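Local coordinates for siroheme decarboxylase (Hydrogenobacter thermophilus, PDB 4CH7), which catalyses the decarboxylation of siroheme to 12,18-didecarboxysiroheme, a step in heme d1 biosynthesis, at residues Tyr231-Val241 and Phe271-Lys282; Ile11-Val19 and Lys212-Ala222. All coordinates share one frame; numbering follows the deposited sequence.

In the fold
Contact 1 joins two neighbouring strands in the second AsnC-like ligand-binding domain, whereas contact 2 ties the first helix-turn-helix domain to the second. Their centres are about 30 Å apart, on opposite sides of the chain's centre, and their nearest atoms stay about 15 Å from each other. The chain leads from one to the other: strand 217-222 of contact 2 is followed by strand 233-239 of contact 1. H93, the inferred active-site residue, lies nearer contact 1. The side chain of M236 in contact 1 is about 8 Å from that of H93. The side chain of R218 in contact 2 is about 12 Å from that of H93.

Contact 1 of 2, residues Tyr231-Val241 and Phe271-Lys282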
loop_
_atom_site.group_PDB
_atom_site.type_symbol
_atom_site.label_atom_id
_atom_site.label_comp_id
_atom_site.label_asym_id
_atom_site.label_seq_id
_atom_site.Cartn_x
_atom_site.Cartn_y
_atom_site.Cartn_z
ATOM N N TYR A 231 11.510 -12.841 -2.132
ATOM C CA TYR A 231 12.822 -13.453 -2.293
ATOM C C TYR A 231 13.440 -13.772 -0.934
ATOM O O TYR A 231 12.820 -13.548 0.108
ATOM C CB TYR A 231 13.754 -12.530 -3.090
ATOM C CG TYR A 231 13.356 -12.323 -4.539
ATOM C CD1 TYR A 231 12.176 -11.668 -4.871
ATOM C CD2 TYR A 231 14.162 -12.780 -5.575
ATOM C CE1 TYR A 231 11.808 -11.478 -6.188
ATOM C CE2 TYR A 231 13.801 -12.591 -6.898
ATOM C CZ TYR A 231 12.623 -11.941 -7.198
ATOM O OH TYR A 231 12.258 -11.749 -8.512
ATOM N N VAL A 232 14.661 -14.299 -0.957
ATOM C CA VAL A 232 15.422 -14.557 0.261
ATOM C C VAL A 232 15.778 -13.241 0.938
ATOM O O VAL A 232 15.125 -12.828 1.894
ATOM C CB VAL A 232 16.725 -15.325 -0.040
ATOM C CG1 VAL A 232 17.439 -15.701 1.252
ATOM C CG2 VAL A 232 16.429 -16.568 -0.864
ATOM N N ALA A 233 16.816 -12.584 0.431
ATOM C CA ALA A 233 17.263 -11.312 0.986
ATOM C C ALA A 233 16.483 -10.142 0.396
ATOM O O ALA A 233 16.169 -10.127 -0.794
ATOM C CB ALA A 233 18.751 -11.123 0.753
ATOM N N ASN A 234 16.180 -9.161 1.239
ATOM C CA ASN A 234 15.479 -7.965 0.800
ATOM C C ASN A 234 16.061 -6.723 1.455
ATOM O O ASN A 234 16.545 -6.777 2.587
ATOM C CB ASN A 234 13.985 -8.070 1.117
ATOM C CG ASN A 234 13.300 -9.173 0.337
ATOM O OD1 ASN A 234 12.766 -8.942 -0.746
ATOM N ND2 ASN A 234 13.311 -10.383 0.885
ATOM N N ALA A 235 16.019 -5.605 0.741
ATOM C CA ALA A 235 16.528 -4.352 1.279
ATOM C C ALA A 235 15.814 -3.158 0.680
ATOM O O ALA A 235 15.501 -3.135 -0.513
ATOM C CB ALA A 235 18.024 -4.234 1.044
HETATM N N MSE A 236 15.548 -2.173 1.529
HETATM C CA MSE A 236 15.159 -0.857 1.060
HETATM C C MSE A 236 16.446 -0.094 0.800
HETATM O O MSE A 236 17.169 0.248 1.737
HETATM C CB MSE A 236 14.313 -0.137 2.113
HETATM C CG MSE A 236 14.249 1.375 1.950
HETATM SE SE MSE A 236 13.176 2.205 3.339
HETATM C CE MSE A 236 11.499 1.303 2.968
ATOM N N SER A 237 16.759 0.133 -0.470
ATOM C CA SER A 237 17.916 0.945 -0.816
ATOM C C SER A 237 17.482 2.404 -0.851
ATOM O O SER A 237 16.475 2.745 -1.474
ATOM C CB SER A 237 18.493 0.527 -2.167
ATOM O OG SER A 237 17.619 0.869 -3.222
ATOM N N VAL A 238 18.221 3.260 -0.155
ATOM C CA VAL A 238 17.907 4.684 -0.142
ATOM C C VAL A 238 19.039 5.480 -0.785
ATOM O O VAL A 238 20.213 5.203 -0.549
ATOM C CB VAL A 238 17.595 5.194 1.282
ATOM C CG1 VAL A 238 16.346 4.513 1.817
ATOM C CG2 VAL A 238 18.770 4.956 2.215
ATOM N N TRP A 239 18.680 6.458 -1.610
ATOM C CA TRP A 239 19.666 7.179 -2.403
ATOM C C TRP A 239 19.485 8.688 -2.313
ATOM O O TRP A 239 18.359 9.189 -2.269
ATOM C CB TRP A 239 19.572 6.744 -3.869
ATOM C CG TRP A 239 19.644 5.255 -4.052
ATOM C CD1 TRP A 239 18.639 4.355 -3.859
ATOM C CD2 TRP A 239 20.788 4.498 -4.469
ATOM N NE1 TRP A 239 19.088 3.082 -4.124
ATOM C CE2 TRP A 239 20.404 3.143 -4.501
ATOM C CE3 TRP A 239 22.098 4.833 -4.820
ATOM C CZ2 TRP A 239 21.289 2.124 -4.869
ATOM C CZ3 TRP A 239 22.974 3.822 -5.179
ATOM C CH2 TRP A 239 22.567 2.486 -5.203
ATOM N N GLU A 240 20.600 9.412 -2.281
ATOM C CA GLU A 240 20.555 10.860 -2.423
ATOM C C GLU A 240 20.848 11.213 -3.874
ATOM O O GLU A 240 21.965 11.017 -4.359
ATOM C CB GLU A 240 21.557 11.539 -1.494
ATOM C CG GLU A 240 21.530 13.059 -1.573
ATOM C CD GLU A 240 22.465 13.708 -0.577
ATOM O OE1 GLU A 240 22.697 13.115 0.497
ATOM O OE2 GLU A 240 22.975 14.808 -0.874
ATOM N N VAL A 241 19.833 11.717 -4.566
ATOM C CA VAL A 241 19.931 11.999 -5.990
ATOM C C VAL A 241 19.479 13.425 -6.269
ATOM O O VAL A 241 18.459 13.865 -5.737
ATOM C CB VAL A 241 19.053 11.028 -6.808
ATOM C CG1 VAL A 241 19.243 11.251 -8.302
ATOM C CG2 VAL A 241 19.367 9.590 -6.445
ATOM N N PHE A 271 16.855 13.157 7.162
ATOM C CA PHE A 271 17.057 12.037 6.244
ATOM C C PHE A 271 17.295 12.560 4.828
ATOM O O PHE A 271 16.351 12.926 4.129
ATOM C CB PHE A 271 15.838 11.111 6.275
ATOM C CG PHE A 271 16.148 9.682 5.932
ATOM C CD1 PHE A 271 16.834 8.876 6.826
ATOM C CD2 PHE A 271 15.738 9.141 4.723
ATOM C CE1 PHE A 271 17.114 7.553 6.521
ATOM C CE2 PHE A 271 16.014 7.819 4.406
ATOM C CZ PHE A 271 16.702 7.024 5.308
ATOM N N ARG A 272 18.558 12.584 4.410
ATOM C CA ARG A 272 18.947 13.212 3.145
ATOM C C ARG A 272 18.670 12.381 1.890
ATOM O O ARG A 272 18.925 12.837 0.772
ATOM C CB ARG A 272 20.422 13.627 3.180
ATOM C CG ARG A 272 20.627 15.126 3.356
ATOM C CD ARG A 272 21.178 15.476 4.728
ATOM N NE ARG A 272 22.621 15.274 4.810
ATOM C CZ ARG A 272 23.382 15.722 5.805
ATOM N NH1 ARG A 272 22.837 16.402 6.804
ATOM N NH2 ARG A 272 24.689 15.495 5.803
ATOM N N TYR A 273 18.143 11.175 2.066
ATOM C CA TYR A 273 17.844 10.315 0.925
ATOM C C TYR A 273 16.466 10.626 0.338
ATOM O O TYR A 273 15.461 10.611 1.052
ATOM C CB TYR A 273 17.943 8.843 1.326
ATOM C CG TYR A 273 19.225 8.500 2.055
ATOM C CD1 TYR A 273 20.414 8.314 1.363
ATOM C CD2 TYR A 273 19.243 8.357 3.434
ATOM C CE1 TYR A 273 21.585 8.002 2.028
ATOM C CE2 TYR A 273 20.405 8.044 4.107
ATOM C CZ TYR A 273 21.574 7.868 3.402
ATOM O OH TYR A 273 22.736 7.556 4.073
ATOM N N ASN A 274 16.429 10.905 -0.962
ATOM C CA ASN A 274 15.186 11.265 -1.636
ATOM C C ASN A 274 14.686 10.190 -2.605
ATOM O O ASN A 274 13.557 10.266 -3.098
ATOM C CB ASN A 274 15.334 12.607 -2.362
ATOM C CG ASN A 274 16.500 12.623 -3.338
ATOM O OD1 ASN A 274 17.467 11.883 -3.178
ATOM N ND2 ASN A 274 16.413 13.478 -4.352
ATOM N N LEU A 275 15.525 9.194 -2.886
ATOM C CA LEU A 275 15.112 8.085 -3.747
ATOM C C LEU A 275 15.153 6.749 -3.014
ATOM O O LEU A 275 16.195 6.344 -2.495
ATOM C CB LEU A 275 15.958 8.022 -5.022
ATOM C CG LEU A 275 15.589 6.910 -6.007
ATOM C CD1 LEU A 275 14.120 6.973 -6.363
ATOM C CD2 LEU A 275 16.432 7.000 -7.259
ATOM N N PHE A 276 14.004 6.078 -2.971
ATOM C CA PHE A 276 13.893 4.767 -2.339
ATOM C C PHE A 276 13.701 3.714 -3.423
ATOM O O PHE A 276 12.915 3.910 -4.353
ATOM C CB PHE A 276 12.706 4.719 -1.370
ATOM C CG PHE A 276 12.896 5.534 -0.109
ATOM C CD1 PHE A 276 13.738 6.643 -0.080
ATOM C CD2 PHE A 276 12.222 5.183 1.053
ATOM C CE1 PHE A 276 13.902 7.389 1.082
ATOM C CE2 PHE A 276 12.381 5.920 2.220
ATOM C CZ PHE A 276 13.223 7.025 2.233
ATOM N N ALA A 277 14.424 2.605 -3.314
ATOM C CA ALA A 277 14.276 1.511 -4.271
ATOM C C ALA A 277 14.336 0.162 -3.575
ATOM O O ALA A 277 15.390 -0.243 -3.083
ATOM C CB ALA A 277 15.338 1.593 -5.358
HETATM N N MSE A 278 13.203 -0.534 -3.543
HETATM C CA MSE A 278 13.141 -1.848 -2.921
HETATM C C MSE A 278 13.974 -2.840 -3.715
HETATM O O MSE A 278 13.710 -3.090 -4.891
HETATM C CB MSE A 278 11.698 -2.342 -2.831
HETATM C CG MSE A 278 10.748 -1.421 -2.076
HETATM SE SE MSE A 278 11.398 -0.882 -0.324
HETATM C CE MSE A 278 12.031 0.891 -0.791
HETATM N N MSE A 279 14.993 -3.395 -3.071
HETATM C CA MSE A 279 15.817 -4.412 -3.706
HETATM C C MSE A 279 15.566 -5.779 -3.080
HETATM O O MSE A 279 15.164 -5.886 -1.917
HETATM C CB MSE A 279 17.303 -4.055 -3.624
HETATM C CG MSE A 279 17.746 -2.935 -4.560
HETATM SE SE MSE A 279 19.573 -2.383 -4.217
HETATM C CE MSE A 279 19.746 -1.010 -5.570
ATOM N N HIS A 280 15.792 -6.820 -3.870
ATOM C CA HIS A 280 15.736 -8.185 -3.376
ATOM C C HIS A 280 16.781 -9.004 -4.113
ATOM O O HIS A 280 17.159 -8.677 -5.240
ATOM C CB HIS A 280 14.342 -8.793 -3.567
ATOM C CG HIS A 280 13.844 -8.740 -4.977
ATOM N ND1 HIS A 280 12.724 -8.028 -5.346
ATOM C CD2 HIS A 280 14.311 -9.317 -6.112
ATOM C CE1 HIS A 280 12.524 -8.163 -6.646
ATOM N NE2 HIS A 280 13.475 -8.939 -7.133
ATOM N N GLY A 281 17.263 -10.054 -3.464
ATOM C CA GLY A 281 18.232 -10.942 -4.071
ATOM C C GLY A 281 18.198 -12.270 -3.350
ATOM O O GLY A 281 17.429 -12.449 -2.404
ATOM N N LYS A 282 19.023 -13.206 -3.796
ATOM C CA LYS A 282 19.133 -14.489 -3.121
ATOM C C LYS A 282 20.339 -14.457 -2.190
ATOM O O LYS A 282 21.032 -15.459 -2.004
ATOM C CB LYS A 282 19.214 -15.623 -4.144
ATOM C CG LYS A 282 17.937 -15.750 -4.973
ATOM C CD LYS A 282 18.160 -16.464 -6.298
ATOM C CE LYS A 282 18.277 -17.967 -6.128
ATOM N NZ LYS A 282 18.319 -18.662 -7.446
#
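W239 O is gripped by two backbone N-H groups, N274 N and L275 N, each 2.9 Å away; the bond from L275 is the straighter. Two successive residues facing one make a classic beta bulge, and N274 exploits it. With its CG wedged between backbone N and carbonyl carbon (chi1 55°), its amide is turned so that both of its polar ends meet the V241 backbone: OD1 takes V241 N at 2.7 Å on an in-plane lone pair, and ND2 donates to V241 O. Asparagine suits the place because one amide can mimic a strand partner.

Beyond the bulge the pairing is regular. S237 exchanges two backbone bonds with A277, and S237 OG accepts W239 NE1 at 2.8 Å, close to the indole plane, which helps to fix the ring's rotation. M236, M278 and M279 are all selenomethionines, and M279 CE meets W239 CZ2 at the ring edge. This face, with A235 and L275, packs partly on helix 284-297, which W239 and M279 touch.

On the other face, V238 splits its branches between two rings: CG1 sits over the centre of the F276 face, 3.8 Å from the centroid, and CG2 over the Y273 face. Valine suits the place because its two methyls can each lie over a different ring. M236 SE meets F276 obliquely, a Met-aromatic contact, while M278 lies alongside M236. At the far end Y231 and H280 form an offset stack, centroids 3.5 Å apart and planes 11° from parallel. The antiparallel pair belongs to the closed eight-stranded barrel of the AsnC-like ligand-binding domains.

Contact 2 of 2, residues Ile11-Val19 and Lys212-Ala222; sequences IIQKDIPLV and KERGVLRRISA
D15 and I16 clasp both polar backbone atoms of I220: D15 OD1 accepts I220 N at 2.8 Å, on the anti side of the carboxylate and somewhat out of its plane, and I16 N donates to I220 O at 2.8 Å. Aspartate fits because its short chain, CG anti to the backbone N (chi1 -175°), lets the carboxylate take the N-H as a neighbouring strand's carbonyl would. Its other oxygen, OD2, forms a salt bridge with K212 NZ, whose modelled separation is too short to trust. Further along, A222 N gives a nearly straight bond to I12 O at 2.7 Å, and the R219 guanidinium reaches over S221 OG with its edge toward Q13 O.

Apolar contacts flank these bonds. L18 puts CD1 tip to tip against K212 CE, 3.7 Å away, and CD2 against I220 CD1 at 3.7 Å; its forked end lets one methyl meet the last methylene of the lysine and the other the isoleucine. I12 CG1 rests on A222 CB, where a small residue lets the loop approach.

The loop between helices 4-11 and 22-30 thus lies along strand 217-222, which pairs antiparallel with strand 53-57. I16 also touches I53 and P22, while L18 packs on L208 and S209 of helix 201-213, so the two helix-turn-helix domains meet here.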
loop_
_atom_site.group_PDB
_atom_site.type_symbol
_atom_site.label_atom_id
_atom_site.label_comp_id
_atom_site.label_asym_id
_atom_site.label_seq_id
_atom_site.Cartn_x
_atom_site.Cartn_y
_atom_site.Cartn_z
ATOM N N ILE A 11 -7.158 -10.635 -18.447
ATOM C CA ILE A 11 -8.275 -9.688 -18.485
ATOM C C ILE A 11 -8.779 -9.250 -17.104
ATOM O O ILE A 11 -9.317 -8.153 -16.961
ATOM C CB ILE A 11 -9.453 -10.229 -19.349
ATOM C CG1 ILE A 11 -10.340 -9.082 -19.842
ATOM C CG2 ILE A 11 -10.271 -11.264 -18.590
ATOM C CD1 ILE A 11 -11.462 -9.520 -20.770
ATOM N N ILE A 12 -8.604 -10.097 -16.094
ATOM C CA ILE A 12 -9.053 -9.763 -14.743
ATOM C C ILE A 12 -8.024 -8.919 -13.993
ATOM O O ILE A 12 -8.244 -8.521 -12.844
ATOM C CB ILE A 12 -9.369 -11.018 -13.921
ATOM C CG1 ILE A 12 -8.124 -11.901 -13.780
ATOM C CG2 ILE A 12 -10.506 -11.780 -14.561
ATOM C CD1 ILE A 12 -8.352 -13.163 -12.958
ATOM N N GLN A 13 -6.900 -8.659 -14.652
ATOM C CA GLN A 13 -5.883 -7.768 -14.112
ATOM C C GLN A 13 -6.088 -6.371 -14.678
ATOM O O GLN A 13 -5.539 -5.394 -14.165
ATOM C CB GLN A 13 -4.485 -8.284 -14.444
ATOM C CG GLN A 13 -4.161 -9.629 -13.811
ATOM C CD GLN A 13 -2.826 -10.184 -14.264
ATOM O OE1 GLN A 13 -1.775 -9.602 -14.001
ATOM N NE2 GLN A 13 -2.861 -11.318 -14.949
ATOM N N LYS A 14 -6.881 -6.286 -15.743
ATOM C CA LYS A 14 -7.303 -5.001 -16.281
ATOM C C LYS A 14 -8.442 -4.475 -15.420
ATOM O O LYS A 14 -9.090 -5.246 -14.707
ATOM C CB LYS A 14 -7.767 -5.148 -17.731
ATOM C CG LYS A 14 -6.726 -5.758 -18.656
ATOM C CD LYS A 14 -7.149 -5.671 -20.115
ATOM C CE LYS A 14 -7.203 -4.232 -20.598
ATOM N NZ LYS A 14 -7.380 -4.144 -22.078
ATOM N N ASP A 15 -8.678 -3.167 -15.468
ATOM C CA ASP A 15 -9.773 -2.570 -14.712
ATOM C C ASP A 15 -11.103 -3.192 -15.129
ATOM O O ASP A 15 -11.428 -3.248 -16.315
ATOM C CB ASP A 15 -9.805 -1.056 -14.916
ATOM C CG ASP A 15 -10.858 -0.373 -14.064
ATOM O OD1 ASP A 15 -11.291 -0.965 -13.051
ATOM O OD2 ASP A 15 -11.247 0.764 -14.402
ATOM N N ILE A 16 -11.853 -3.675 -14.146
ATOM C CA ILE A 16 -13.130 -4.329 -14.397
ATOM C C ILE A 16 -14.248 -3.293 -14.448
ATOM O O ILE A 16 -14.419 -2.518 -13.507
ATOM C CB ILE A 16 -13.408 -5.397 -13.328
ATOM C CG1 ILE A 16 -12.326 -6.474 -13.389
ATOM C CG2 ILE A 16 -14.779 -6.023 -13.512
ATOM C CD1 ILE A 16 -12.567 -7.621 -12.459
ATOM N N PRO A 17 -15.011 -3.279 -15.558
ATOM C CA PRO A 17 -15.990 -2.217 -15.831
ATOM C C PRO A 17 -17.054 -2.055 -14.751
ATOM O O PRO A 17 -17.546 -3.043 -14.202
ATOM C CB PRO A 17 -16.642 -2.666 -17.147
ATOM C CG PRO A 17 -16.366 -4.138 -17.248
ATOM C CD PRO A 17 -15.020 -4.316 -16.607
ATOM N N LEU A 18 -17.399 -0.805 -14.457
ATOM C CA LEU A 18 -18.456 -0.505 -13.504
ATOM C C LEU A 18 -19.817 -0.625 -14.175
ATOM O O LEU A 18 -20.435 0.374 -14.542
ATOM C CB LEU A 18 -18.263 0.892 -12.916
ATOM C CG LEU A 18 -16.975 1.081 -12.115
ATOM C CD1 LEU A 18 -16.748 2.543 -11.790
ATOM C CD2 LEU A 18 -17.033 0.262 -10.845
ATOM N N VAL A 19 -20.262 -1.864 -14.353
ATOM C CA VAL A 19 -21.580 -2.148 -14.899
ATOM C C VAL A 19 -22.236 -3.172 -13.984
ATOM O O VAL A 19 -21.594 -3.675 -13.061
ATOM C CB VAL A 19 -21.494 -2.694 -16.336
ATOM C CG1 VAL A 19 -20.756 -1.720 -17.234
ATOM C CG2 VAL A 19 -20.798 -4.038 -16.353
ATOM N N LYS A 212 -14.239 7.176 -9.377
ATOM C CA LYS A 212 -13.223 6.803 -10.354
ATOM C C LYS A 212 -12.801 8.015 -11.180
ATOM O O LYS A 212 -11.618 8.191 -11.477
ATOM C CB LYS A 212 -13.724 5.681 -11.267
ATOM C CG LYS A 212 -12.680 5.209 -12.265
ATOM C CD LYS A 212 -12.532 3.697 -12.257
ATOM C CE LYS A 212 -13.444 3.040 -13.270
ATOM N NZ LYS A 212 -13.182 1.580 -13.401
ATOM N N GLU A 213 -13.773 8.850 -11.539
ATOM C CA GLU A 213 -13.495 10.090 -12.255
ATOM C C GLU A 213 -12.598 10.993 -11.413
ATOM O O GLU A 213 -11.743 11.707 -11.939
ATOM C CB GLU A 213 -14.797 10.824 -12.578
ATOM C CG GLU A 213 -15.756 10.057 -13.474
ATOM C CD GLU A 213 -17.194 10.505 -13.295
ATOM O OE1 GLU A 213 -17.408 11.654 -12.852
ATOM O OE2 GLU A 213 -18.108 9.706 -13.590
ATOM N N ARG A 214 -12.802 10.950 -10.099
ATOM C CA ARG A 214 -12.040 11.774 -9.170
ATOM C C ARG A 214 -10.722 11.114 -8.779
ATOM O O ARG A 214 -9.891 11.729 -8.109
ATOM C CB ARG A 214 -12.872 12.071 -7.921
ATOM C CG ARG A 214 -14.049 13.008 -8.163
ATOM C CD ARG A 214 -15.109 12.862 -7.080
ATOM N NE ARG A 214 -14.539 12.935 -5.738
ATOM C CZ ARG A 214 -15.219 12.691 -4.622
ATOM N NH1 ARG A 214 -16.499 12.357 -4.680
ATOM N NH2 ARG A 214 -14.619 12.776 -3.443
ATOM N N GLY A 215 -10.528 9.866 -9.195
ATOM C CA GLY A 215 -9.299 9.154 -8.892
ATOM C C GLY A 215 -9.300 8.502 -7.523
ATOM O O GLY A 215 -8.341 7.821 -7.154
ATOM N N VAL A 216 -10.370 8.726 -6.763
ATOM C CA VAL A 216 -10.534 8.102 -5.454
ATOM C C VAL A 216 -10.564 6.592 -5.627
ATOM O O VAL A 216 -9.955 5.848 -4.851
ATOM C CB VAL A 216 -11.834 8.559 -4.773
ATOM C CG1 VAL A 216 -11.915 8.009 -3.359
ATOM C CG2 VAL A 216 -11.919 10.075 -4.757
ATOM N N LEU A 217 -11.283 6.150 -6.655
ATOM C CA LEU A 217 -11.266 4.754 -7.065
ATOM C C LEU A 217 -10.328 4.604 -8.255
ATOM O O LEU A 217 -10.589 5.149 -9.328
ATOM C CB LEU A 217 -12.671 4.277 -7.443
ATOM C CG LEU A 217 -12.804 2.817 -7.890
ATOM C CD1 LEU A 217 -12.312 1.891 -6.800
ATOM C CD2 LEU A 217 -14.239 2.483 -8.266
ATOM N N ARG A 218 -9.232 3.876 -8.063
ATOM C CA ARG A 218 -8.279 3.649 -9.144
ATOM C C ARG A 218 -8.833 2.671 -10.165
ATOM O O ARG A 218 -8.904 2.975 -11.360
ATOM C CB ARG A 218 -6.955 3.112 -8.605
ATOM C CG ARG A 218 -6.040 4.159 -7.987
ATOM C CD ARG A 218 -4.702 3.538 -7.623
ATOM N NE ARG A 218 -3.777 4.504 -7.042
ATOM C CZ ARG A 218 -3.199 4.365 -5.854
ATOM N NH1 ARG A 218 -3.445 3.294 -5.114
ATOM N NH2 ARG A 218 -2.367 5.296 -5.407
ATOM N N ARG A 219 -9.229 1.499 -9.676
ATOM C CA ARG A 219 -9.690 0.415 -10.529
ATOM C C ARG A 219 -10.213 -0.730 -9.678
ATOM O O ARG A 219 -10.017 -0.755 -8.462
ATOM C CB ARG A 219 -8.535 -0.089 -11.393
ATOM C CG ARG A 219 -7.371 -0.622 -10.581
ATOM C CD ARG A 219 -6.044 -0.396 -11.284
ATOM N NE ARG A 219 -5.935 -1.160 -12.520
ATOM C CZ ARG A 219 -5.512 -2.419 -12.579
ATOM N NH1 ARG A 219 -5.162 -3.054 -11.470
ATOM N NH2 ARG A 219 -5.440 -3.044 -13.745
ATOM N N ILE A 220 -10.884 -1.674 -10.327
ATOM C CA ILE A 220 -11.253 -2.929 -9.694
ATOM C C ILE A 220 -10.551 -4.044 -10.455
ATOM O O ILE A 220 -10.805 -4.236 -11.644
ATOM C CB ILE A 220 -12.771 -3.154 -9.732
ATOM C CG1 ILE A 220 -13.487 -2.041 -8.967
ATOM C CG2 ILE A 220 -13.133 -4.518 -9.154
ATOM C CD1 ILE A 220 -14.991 -2.162 -8.970
ATOM N N SER A 221 -9.660 -4.768 -9.785
ATOM C CA SER A 221 -8.876 -5.790 -10.468
ATOM C C SER A 221 -8.410 -6.908 -9.552
ATOM O O SER A 221 -8.441 -6.784 -8.328
ATOM C CB SER A 221 -7.653 -5.165 -11.143
ATOM O OG SER A 221 -8.026 -4.366 -12.248
ATOM N N ALA A 222 -7.986 -8.005 -10.168
ATOM C CA ALA A 222 -7.261 -9.052 -9.469
ATOM C C ALA A 222 -5.780 -8.717 -9.575
ATOM O O ALA A 222 -5.346 -8.152 -10.581
ATOM C CB ALA A 222 -7.543 -10.401 -10.096
#